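Local coordinates for protein glycosyl hydrolase family 26 (Bacteroides ovatus, PDB 4ZXO) that probably hydrolyses internal beta-1,4-mannosidic linkages of galactomannan, as a family GH26 beta-mannanase of a galactomannan utilization system, at residues Asp214-Tyr219 / Leu252-Glu257. Sequence-based numbering, arbitrary orientation.
Sequences DTVEEY and LTILTE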
loop_
_atom_site.group_PDB
_atom_site.type_symbol
_atom_site.label_atom_id
_atom_site.label_comp_id
_atom_site.label_asym_id
_atom_site.label_seq_id
_atom_site.Cartn_x
_atom_site.Cartn_y
_atom_site.Cartn_z
ATOM N N ASP A 214 -12.335 -16.659 1.770
ATOM C CA ASP A 214 -12.781 -17.064 3.104
ATOM C C ASP A 214 -11.802 -17.904 3.872
ATOM O O ASP A 214 -12.010 -18.149 5.043
ATOM C CB ASP A 214 -14.099 -17.816 3.015
ATOM C CG ASP A 214 -15.299 -16.880 2.912
ATOM O OD1 ASP A 214 -15.229 -15.681 3.272
ATOM O OD2 ASP A 214 -16.364 -17.378 2.503
ATOM N N THR A 215 -10.729 -18.324 3.227
ATOM C CA THR A 215 -9.724 -19.220 3.792
ATOM C C THR A 215 -8.360 -18.873 3.233
ATOM O O THR A 215 -8.248 -18.149 2.225
ATOM C CB THR A 215 -9.992 -20.731 3.460
ATOM O OG1 THR A 215 -9.953 -20.903 2.037
ATOM C CG2 THR A 215 -11.335 -21.180 4.007
ATOM N N VAL A 216 -7.324 -19.398 3.871
ATOM C CA VAL A 216 -5.962 -19.228 3.366
ATOM C C VAL A 216 -5.778 -19.822 1.953
ATOM O O VAL A 216 -5.132 -19.216 1.102
ATOM C CB VAL A 216 -4.932 -19.869 4.329
ATOM C CG1 VAL A 216 -3.537 -19.856 3.669
ATOM C CG2 VAL A 216 -4.888 -19.055 5.589
ATOM N N GLU A 217 -6.410 -20.982 1.707
ATOM C CA GLU A 217 -6.339 -21.603 0.386
ATOM C C GLU A 217 -6.794 -20.610 -0.690
ATOM O O GLU A 217 -6.147 -20.443 -1.758
ATOM C CB GLU A 217 -7.211 -22.907 0.357
ATOM C CG GLU A 217 -7.547 -23.454 -1.046
ATOM C CD GLU A 217 -8.369 -24.707 -0.957
ATOM O OE1 GLU A 217 -8.003 -25.540 -0.128
ATOM O OE2 GLU A 217 -9.409 -24.829 -1.643
ATOM N N GLU A 218 -7.926 -19.954 -0.423
ATOM C CA GLU A 218 -8.486 -19.033 -1.380
ATOM C C GLU A 218 -7.588 -17.802 -1.519
ATOM O O GLU A 218 -7.372 -17.284 -2.602
ATOM C CB GLU A 218 -9.892 -18.612 -0.967
ATOM C CG GLU A 218 -10.924 -19.767 -1.081
ATOM C CD GLU A 218 -12.134 -19.501 -0.208
ATOM O OE1 GLU A 218 -12.850 -18.462 -0.431
ATOM O OE2 GLU A 218 -12.360 -20.327 0.720
ATOM N N TYR A 219 -7.104 -17.304 -0.385
ATOM C CA TYR A 219 -6.252 -16.134 -0.404
ATOM C C TYR A 219 -5.037 -16.349 -1.254
ATOM O O TYR A 219 -4.609 -15.421 -1.951
ATOM C CB TYR A 219 -5.854 -15.792 1.059
ATOM C CG TYR A 219 -4.887 -14.635 1.220
ATOM C CD1 TYR A 219 -5.350 -13.313 1.312
ATOM C CD2 TYR A 219 -3.529 -14.871 1.340
ATOM C CE1 TYR A 219 -4.448 -12.254 1.483
ATOM C CE2 TYR A 219 -2.634 -13.835 1.484
ATOM C CZ TYR A 219 -3.084 -12.525 1.551
ATOM O OH TYR A 219 -2.186 -11.496 1.697
ATOM N N LEU A 252 -7.644 -10.817 8.789
ATOM C CA LEU A 252 -6.392 -10.751 9.527
ATOM C C LEU A 252 -6.013 -12.114 10.127
ATOM O O LEU A 252 -4.818 -12.385 10.261
ATOM C CB LEU A 252 -6.489 -9.687 10.628
ATOM C CG LEU A 252 -6.762 -8.296 10.024
ATOM C CD1 LEU A 252 -6.695 -7.226 11.153
ATOM C CD2 LEU A 252 -5.799 -7.976 8.858
ATOM N N THR A 253 -7.002 -12.958 10.463
ATOM C CA THR A 253 -6.725 -14.336 10.876
ATOM C C THR A 253 -6.059 -15.094 9.711
ATOM O O THR A 253 -5.069 -15.836 9.876
ATOM C CB THR A 253 -8.041 -15.004 11.327
ATOM O OG1 THR A 253 -8.448 -14.333 12.536
ATOM C CG2 THR A 253 -7.856 -16.515 11.644
ATOM N N ILE A 254 -6.618 -14.933 8.517
ATOM C CA ILE A 254 -6.025 -15.543 7.321
ATOM C C ILE A 254 -4.598 -15.049 7.094
ATOM O O ILE A 254 -3.691 -15.861 6.895
ATOM C CB ILE A 254 -6.886 -15.256 6.092
ATOM C CG1 ILE A 254 -8.131 -16.140 6.131
ATOM C CG2 ILE A 254 -6.090 -15.480 4.760
ATOM C CD1 ILE A 254 -9.211 -15.693 5.154
ATOM N N LEU A 255 -4.382 -13.739 7.188
ATOM C CA LEU A 255 -3.046 -13.172 7.022
ATOM C C LEU A 255 -2.070 -13.711 8.046
ATOM O O LEU A 255 -0.942 -14.088 7.690
ATOM C CB LEU A 255 -3.028 -11.634 7.153
ATOM C CG LEU A 255 -3.610 -10.825 6.028
ATOM C CD1 LEU A 255 -3.266 -9.379 6.197
ATOM C CD2 LEU A 255 -3.139 -11.313 4.687
ATOM N N THR A 256 -2.487 -13.749 9.308
ATOM C CA THR A 256 -1.600 -14.232 10.363
ATOM C C THR A 256 -1.214 -15.703 10.096
ATOM O O THR A 256 -0.019 -16.072 10.182
ATOM C CB THR A 256 -2.272 -14.049 11.737
ATOM O OG1 THR A 256 -2.615 -12.651 11.899
ATOM C CG2 THR A 256 -1.371 -14.449 12.881
ATOM N N GLU A 257 -2.199 -16.534 9.724
ATOM C CA GLU A 257 -1.968 -17.974 9.450
ATOM C C GLU A 257 -1.024 -18.099 8.246
ATOM O O GLU A 257 -0.051 -18.883 8.254
ATOM C CB GLU A 257 -3.359 -18.685 9.212
ATOM C CG GLU A 257 -3.412 -20.259 8.981
ATOM C CD GLU A 257 -4.888 -20.820 8.780
ATOM O OE1 GLU A 257 -5.764 -20.416 9.601
ATOM O OE2 GLU A 257 -5.194 -21.639 7.810
#
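I254 gives the largest share of this contact and meets residues 214-219 with both of its branches. I254 CG2 lies against the base of the Y219 side chain, 3.7 Å from Y219 CB, and also touches V216 CG2. The other branch, ending in I254 CD1, reaches the backbone before the short helix and lies 3.6 Å from T215 N. Chi1 of -75° sets this split: CG1 runs beside the backbone N, CG2 opposite it. Further along the Y219 ring, L255 CD2 comes obliquely to the phenol end, 3.4 Å from Y219 CZ. The two side chains cross at about a right angle. On the outer side, V216 CG2 meets the extended chain of E257 and comes 3.4 Å from E257 OE2. This is an apolar methyl beside a carboxylate, where E257 is exposed to solvent.

The phenol is held from beyond the contact. Y219 OH is hydrogen-bonded to G233 O, and the ring meets Y207 edge-to-face. A leucine in place of Y219 would probably leave G233 O without this hydroxyl and open a gap beside L255 CD2.

The turn under I254 CD1 is braced by E218. E218 OE1 accepts from D214 N at 2.9 Å, nearly straight at 170° but from above the carboxylate plane. OE2 accepts from T215 OG1. T215 is the N-cap, and its OG1 takes a weak bond from E218 N, 3.3 Å long. D214 OD1 adds a salt bridge to K250 on the long helix.

These contacts join the short helix 216-219, which follows strand 203-207, to helix 241-262, which follows strand 231-235. Such packing of successive elements around parallel strands is characteristic of the TIM-barrel fold of family GH26.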